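PDB 4WXJ: glutamate receptor IIB from Drosophila melanogaster, which binds the neurotransmitter glutamate through the ligand-binding domain present here and probably forms part of a glutamate-gated cation channel in the postsynaptic muscle membrane. Local coordinates for residues K19-W24 / T201-Y206; S119-K124 / E183-V188. One frame throughout, in Å; residues are numbered along the deposited sequence.

Contact 1 (K19-W24 / T201-Y206); sequences KPYFSW and TTNLQY
Pro20 lies against the ring of Tyr206 in a CH-pi contact: its CD sits 3.8 Å from the ring centroid and only 14° off the normal, while Pro20 CG comes within 3.5 Å of Tyr206 CD1. With its CG trans to the backbone nitrogen (chi1 175°), Tyr206 reaches off the helix to the proline, whose compact, puckered ring has little freedom to turn and holds its methylene groups against the tyrosine face. Lys19 continues the packing with its aliphatic part; its CB is 3.6 Å from Tyr206 OH, and the extended chain then carries the ammonium group away. The polar part centres on Tyr21, whose hydroxyl donates to Asn203 OD1 at 2.7 Å, tilted out of the carbonyl plane. That oxygen lies at the ring edge, with ring and amide planes nearly perpendicular (86°). Asn203 suits the place because its amide bonds at both ends: OD1 also accepts a weak bond from a water that donates to Lys19 O, and ND2 binds the glutamate-binding Asp96. In this family's clamshell fold, these bonds span the cleft between the lobes beside bound glutamate, consistent with a closed state. Strand 214-230 flanks Tyr21 and Asn203 through Tyr226, and helix 252-261 sets Phe261 against Pro20 and Tyr206.

Contact 2 (S119-K124 / E183-V188); sequences SILSYK and EGVDRV
Leu121 holds its CG opposite the backbone nitrogen (chi1 178°), which sends the branched end out from the strand toward the helix, where CD2 meets Val185 CG2 at 3.7 Å. Val188 turns CG1 opposite its own nitrogen (chi1 174°), and this methyl presses on the strand backbone itself, 3.5 Å from Tyr123 N and 3.7 Å from Ser122 C; the other methyl, CG2, lies 3.9 Å from Leu121 O. A short beta-branched side chain suits this place because its two methyls start right at the helix backbone and rest directly on the strand's peptide groups. Leu121, a longer side chain, reaches across from the strand and crosses Val185 obliquely. This is helix-on-sheet packing in the alpha/beta lobe of the ligand-binding domain: helix 181-191 lies on the mixed sheet in which strand 108-123 runs between strands 195-200 and 214-230. The axes of 119-123 and 183-188 approach to 8.6 Å at 36°, and Val188 also touches Phe197 of one flanking strand and Leu214 of the other. Toward the strand's end, Tyr123 brings CD1 to 3.6 Å from Val188 O, its ring oblique to that carbonyl. Ser122, whose side chain starts away from the helix, bonds through its hydroxyl to Thr126 OG1 and Tyr123 O.

Along the chain the order is 19-24, 119-124, 183-188, 201-206, so contact 2 is nested inside the loop closed by contact 1. Their centres are 14 Å apart, and they meet through Leu204 of helix 201-208, whose CD1 packs 3.6 Å from Leu121 N. Helix 181-191 leads through strand 195-200, which ends in the glutamate-binding Glu200, directly into helix 201-208; Leu121 of strand 108-123 touches both helices, meeting Val185 and Val188 of the first and Leu204 of the second. Contact 2 is internal to one lobe, whereas contact 1 joins that lobe to the other across the cleft. This is consistent with the lobe moving largely as one body when the cleft closes round glutamate, as in other ionotropic glutamate receptors.

Contact 1 (K19-W24 / T201-Y206)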
loop_
_atom_site.group_PDB
_atom_site.type_symbol
_atom_site.label_atom_id
_atom_site.label_comp_id
_atom_site.label_asym_id
_atom_site.label_seq_id
_atom_site.Cartn_x
_atom_site.Cartn_y
_atom_site.Cartn_z
ATOM N N LYS A 19 7.927 3.961 4.129
ATOM C CA LYS A 19 7.661 3.827 5.552
ATOM C C LYS A 19 6.166 3.691 5.806
ATOM O O LYS A 19 5.360 4.192 5.023
ATOM C CB LYS A 19 8.218 5.028 6.311
ATOM C CG LYS A 19 9.733 5.130 6.273
ATOM C CD LYS A 19 10.214 6.420 6.911
ATOM C CE LYS A 19 11.732 6.475 6.976
ATOM N NZ LYS A 19 12.221 7.805 7.435
ATOM N N PRO A 20 5.786 3.026 6.909
ATOM C CA PRO A 20 6.642 2.386 7.916
ATOM C C PRO A 20 6.923 0.908 7.641
ATOM O O PRO A 20 7.347 0.188 8.544
ATOM C CB PRO A 20 5.826 2.547 9.196
ATOM C CG PRO A 20 4.414 2.454 8.732
ATOM C CD PRO A 20 4.377 3.050 7.340
ATOM N N TYR A 21 6.701 0.465 6.408
ATOM C CA TYR A 21 6.786 -0.956 6.088
ATOM C C TYR A 21 8.216 -1.409 5.827
ATOM O O TYR A 21 8.639 -2.459 6.312
ATOM C CB TYR A 21 5.909 -1.269 4.873
ATOM C CG TYR A 21 4.488 -0.786 5.039
ATOM C CD1 TYR A 21 3.554 -1.541 5.735
ATOM C CD2 TYR A 21 4.083 0.433 4.512
ATOM C CE1 TYR A 21 2.255 -1.100 5.897
ATOM C CE2 TYR A 21 2.789 0.882 4.669
ATOM C CZ TYR A 21 1.879 0.114 5.366
ATOM O OH TYR A 21 0.585 0.555 5.519
ATOM N N PHE A 22 8.957 -0.614 5.064
ATOM C CA PHE A 22 10.307 -0.983 4.658
ATOM C C PHE A 22 11.104 0.260 4.287
ATOM O O PHE A 22 10.691 1.035 3.426
ATOM C CB PHE A 22 10.252 -1.957 3.479
ATOM C CG PHE A 22 11.582 -2.539 3.104
ATOM C CD1 PHE A 22 12.381 -1.924 2.154
ATOM C CD2 PHE A 22 12.028 -3.709 3.690
ATOM C CE1 PHE A 22 13.602 -2.462 1.804
ATOM C CE2 PHE A 22 13.247 -4.253 3.344
ATOM C CZ PHE A 22 14.034 -3.630 2.397
ATOM N N SER A 23 12.242 0.451 4.945
ATOM C CA SER A 23 13.087 1.607 4.669
ATOM C C SER A 23 14.527 1.364 5.104
ATOM O O SER A 23 14.819 0.425 5.845
ATOM C CB SER A 23 12.539 2.851 5.369
ATOM O OG SER A 23 12.517 2.678 6.773
ATOM N N TRP A 24 15.419 2.229 4.637
ATOM C CA TRP A 24 16.834 2.118 4.956
ATOM C C TRP A 24 17.110 2.624 6.364
ATOM O O TRP A 24 16.762 3.753 6.708
ATOM C CB TRP A 24 17.670 2.899 3.942
ATOM C CG TRP A 24 17.602 2.332 2.561
ATOM C CD1 TRP A 24 16.666 2.607 1.607
ATOM C CD2 TRP A 24 18.507 1.389 1.977
ATOM N NE1 TRP A 24 16.933 1.894 0.463
ATOM C CE2 TRP A 24 18.057 1.138 0.665
ATOM C CE3 TRP A 24 19.653 0.732 2.434
ATOM C CZ2 TRP A 24 18.714 0.259 -0.193
ATOM C CZ3 TRP A 24 20.304 -0.140 1.582
ATOM C CH2 TRP A 24 19.833 -0.368 0.283
ATOM N N THR A 201 -6.389 3.723 4.548
ATOM C CA THR A 201 -6.530 4.235 5.909
ATOM C C THR A 201 -5.298 3.969 6.770
ATOM O O THR A 201 -4.968 4.760 7.656
ATOM C CB THR A 201 -7.761 3.625 6.596
ATOM O OG1 THR A 201 -7.719 2.197 6.474
ATOM C CG2 THR A 201 -9.032 4.147 5.950
ATOM N N THR A 202 -4.624 2.857 6.505
ATOM C CA THR A 202 -3.385 2.528 7.198
ATOM C C THR A 202 -2.345 3.619 6.990
ATOM O O THR A 202 -1.829 4.203 7.946
ATOM C CB THR A 202 -2.811 1.190 6.706
ATOM O OG1 THR A 202 -2.802 1.173 5.271
ATOM C CG2 THR A 202 -3.652 0.039 7.215
ATOM N N ASN A 203 -2.046 3.891 5.725
ATOM C CA ASN A 203 -1.048 4.888 5.370
ATOM C C ASN A 203 -1.489 6.286 5.774
ATOM O O ASN A 203 -0.668 7.115 6.161
ATOM C CB ASN A 203 -0.767 4.840 3.868
ATOM C CG ASN A 203 -0.251 3.489 3.417
ATOM O OD1 ASN A 203 0.484 2.823 4.146
ATOM N ND2 ASN A 203 -0.638 3.074 2.216
ATOM N N LEU A 204 -2.790 6.542 5.682
ATOM C CA LEU A 204 -3.343 7.832 6.067
ATOM C C LEU A 204 -3.109 8.085 7.549
ATOM O O LEU A 204 -2.700 9.178 7.941
ATOM C CB LEU A 204 -4.840 7.896 5.751
ATOM C CG LEU A 204 -5.471 9.291 5.818
ATOM C CD1 LEU A 204 -6.626 9.394 4.837
ATOM C CD2 LEU A 204 -5.952 9.621 7.222
ATOM N N GLN A 205 -3.372 7.069 8.367
ATOM C CA GLN A 205 -3.168 7.172 9.807
ATOM C C GLN A 205 -1.712 7.483 10.118
ATOM O O GLN A 205 -1.415 8.336 10.954
ATOM C CB GLN A 205 -3.580 5.875 10.508
ATOM C CG GLN A 205 -3.438 5.922 12.029
ATOM C CD GLN A 205 -3.588 4.560 12.682
ATOM O OE1 GLN A 205 -3.621 3.531 12.007
ATOM N NE2 GLN A 205 -3.677 4.550 14.007
ATOM N N TYR A 206 -0.808 6.783 9.439
ATOM C CA TYR A 206 0.620 6.962 9.660
ATOM C C TYR A 206 1.059 8.401 9.425
ATOM O O TYR A 206 1.812 8.962 10.221
ATOM C CB TYR A 206 1.425 6.034 8.752
ATOM C CG TYR A 206 2.914 6.265 8.848
ATOM C CD1 TYR A 206 3.663 5.683 9.863
ATOM C CD2 TYR A 206 3.573 7.073 7.931
ATOM C CE1 TYR A 206 5.024 5.895 9.958
ATOM C CE2 TYR A 206 4.934 7.291 8.018
ATOM C CZ TYR A 206 5.655 6.700 9.035
ATOM O OH TYR A 206 7.009 6.912 9.126
HETATM O O HOH W 1 2.640 4.650 3.712
#

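Contact 2 (S119-K124 / E183-V188)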
loop_
_atom_site.group_PDB
_atom_site.type_symbol
_atom_site.label_atom_id
_atom_site.label_comp_id
_atom_site.label_asym_id
_atom_site.label_seq_id
_atom_site.Cartn_x
_atom_site.Cartn_y
_atom_site.Cartn_z
ATOM N N SER A 119 -9.729 6.293 2.415
ATOM C CA SER A 119 -10.284 7.552 2.887
ATOM C C SER A 119 -9.566 8.727 2.235
ATOM O O SER A 119 -8.757 8.546 1.322
ATOM C CB SER A 119 -10.195 7.641 4.412
ATOM O OG SER A 119 -11.062 8.647 4.911
ATOM N N ILE A 120 -9.873 9.930 2.712
ATOM C CA ILE A 120 -9.401 11.159 2.086
ATOM C C ILE A 120 -8.440 11.916 2.999
ATOM O O ILE A 120 -8.811 12.320 4.099
ATOM C CB ILE A 120 -10.582 12.083 1.725
ATOM C CG1 ILE A 120 -11.607 11.343 0.859
ATOM C CG2 ILE A 120 -10.083 13.332 1.000
ATOM C CD1 ILE A 120 -12.952 12.034 0.787
ATOM N N LEU A 121 -7.207 12.107 2.535
ATOM C CA LEU A 121 -6.240 12.941 3.243
ATOM C C LEU A 121 -6.349 14.368 2.727
ATOM O O LEU A 121 -6.258 14.607 1.519
ATOM C CB LEU A 121 -4.814 12.416 3.060
ATOM C CG LEU A 121 -3.713 13.252 3.723
ATOM C CD1 LEU A 121 -3.862 13.245 5.234
ATOM C CD2 LEU A 121 -2.337 12.752 3.319
ATOM N N SER A 122 -6.539 15.311 3.644
ATOM C CA SER A 122 -6.755 16.703 3.275
ATOM C C SER A 122 -5.986 17.668 4.170
ATOM O O SER A 122 -5.589 17.328 5.284
ATOM C CB SER A 122 -8.245 17.037 3.332
ATOM O OG SER A 122 -8.467 18.402 3.023
ATOM N N TYR A 123 -5.780 18.876 3.657
ATOM C CA TYR A 123 -5.235 19.968 4.445
ATOM C C TYR A 123 -6.340 20.481 5.358
ATOM O O TYR A 123 -7.496 20.560 4.945
ATOM C CB TYR A 123 -4.716 21.084 3.535
ATOM C CG TYR A 123 -3.722 22.019 4.186
ATOM C CD1 TYR A 123 -2.360 21.755 4.140
ATOM C CD2 TYR A 123 -4.144 23.171 4.837
ATOM C CE1 TYR A 123 -1.446 22.608 4.729
ATOM C CE2 TYR A 123 -3.238 24.030 5.429
ATOM C CZ TYR A 123 -1.890 23.744 5.371
ATOM O OH TYR A 123 -0.983 24.595 5.960
ATOM N N LYS A 124 -5.994 20.811 6.597
ATOM C CA LYS A 124 -6.976 21.323 7.546
ATOM C C LYS A 124 -7.571 22.644 7.066
ATOM O O LYS A 124 -6.916 23.412 6.361
ATOM C CB LYS A 124 -6.343 21.499 8.928
ATOM C CG LYS A 124 -6.219 20.206 9.713
ATOM C CD LYS A 124 -5.576 20.433 11.070
ATOM C CE LYS A 124 -5.698 19.198 11.947
ATOM N NZ LYS A 124 -4.734 19.216 13.083
ATOM N N GLU A 183 4.763 11.353 -2.209
ATOM C CA GLU A 183 4.459 12.460 -3.111
ATOM C C GLU A 183 3.030 12.949 -2.899
ATOM O O GLU A 183 2.754 14.144 -2.988
ATOM C CB GLU A 183 4.658 12.044 -4.573
ATOM C CG GLU A 183 4.479 13.188 -5.568
ATOM C CD GLU A 183 4.426 12.718 -7.012
ATOM O OE1 GLU A 183 4.918 11.608 -7.302
ATOM O OE2 GLU A 183 3.883 13.461 -7.859
ATOM N N GLY A 184 2.122 12.018 -2.626
ATOM C CA GLY A 184 0.737 12.365 -2.367
ATOM C C GLY A 184 0.605 13.266 -1.154
ATOM O O GLY A 184 -0.026 14.321 -1.217
ATOM N N VAL A 185 1.204 12.845 -0.045
ATOM C CA VAL A 185 1.190 13.625 1.188
ATOM C C VAL A 185 1.902 14.965 1.006
ATOM O O VAL A 185 1.424 15.997 1.482
ATOM C CB VAL A 185 1.850 12.845 2.345
ATOM C CG1 VAL A 185 1.948 13.705 3.606
ATOM C CG2 VAL A 185 1.068 11.575 2.636
ATOM N N ASP A 186 3.047 14.944 0.328
ATOM C CA ASP A 186 3.787 16.171 0.048
ATOM C C ASP A 186 2.936 17.147 -0.755
ATOM O O ASP A 186 2.998 18.355 -0.545
ATOM C CB ASP A 186 5.081 15.870 -0.716
ATOM C CG ASP A 186 6.085 15.082 0.108
ATOM O OD1 ASP A 186 5.881 14.933 1.332
ATOM O OD2 ASP A 186 7.085 14.614 -0.477
ATOM N N ARG A 187 2.136 16.619 -1.676
ATOM C CA ARG A 187 1.321 17.464 -2.539
ATOM C C ARG A 187 0.163 18.108 -1.775
ATOM O O ARG A 187 -0.204 19.247 -2.052
ATOM C CB ARG A 187 0.785 16.656 -3.721
ATOM C CG ARG A 187 0.070 17.502 -4.757
ATOM C CD ARG A 187 -0.212 16.721 -6.028
ATOM N NE ARG A 187 -1.019 17.492 -6.967
ATOM C CZ ARG A 187 -1.427 17.046 -8.150
ATOM N NH1 ARG A 187 -1.102 15.824 -8.555
ATOM N NH2 ARG A 187 -2.162 17.825 -8.933
ATOM N N VAL A 188 -0.415 17.384 -0.820
ATOM C CA VAL A 188 -1.487 17.940 0.000
ATOM C C VAL A 188 -0.947 19.073 0.870
ATOM O O VAL A 188 -1.589 20.114 1.024
ATOM C CB VAL A 188 -2.136 16.867 0.902
ATOM C CG1 VAL A 188 -3.150 17.499 1.856
ATOM C CG2 VAL A 188 -2.813 15.804 0.057
#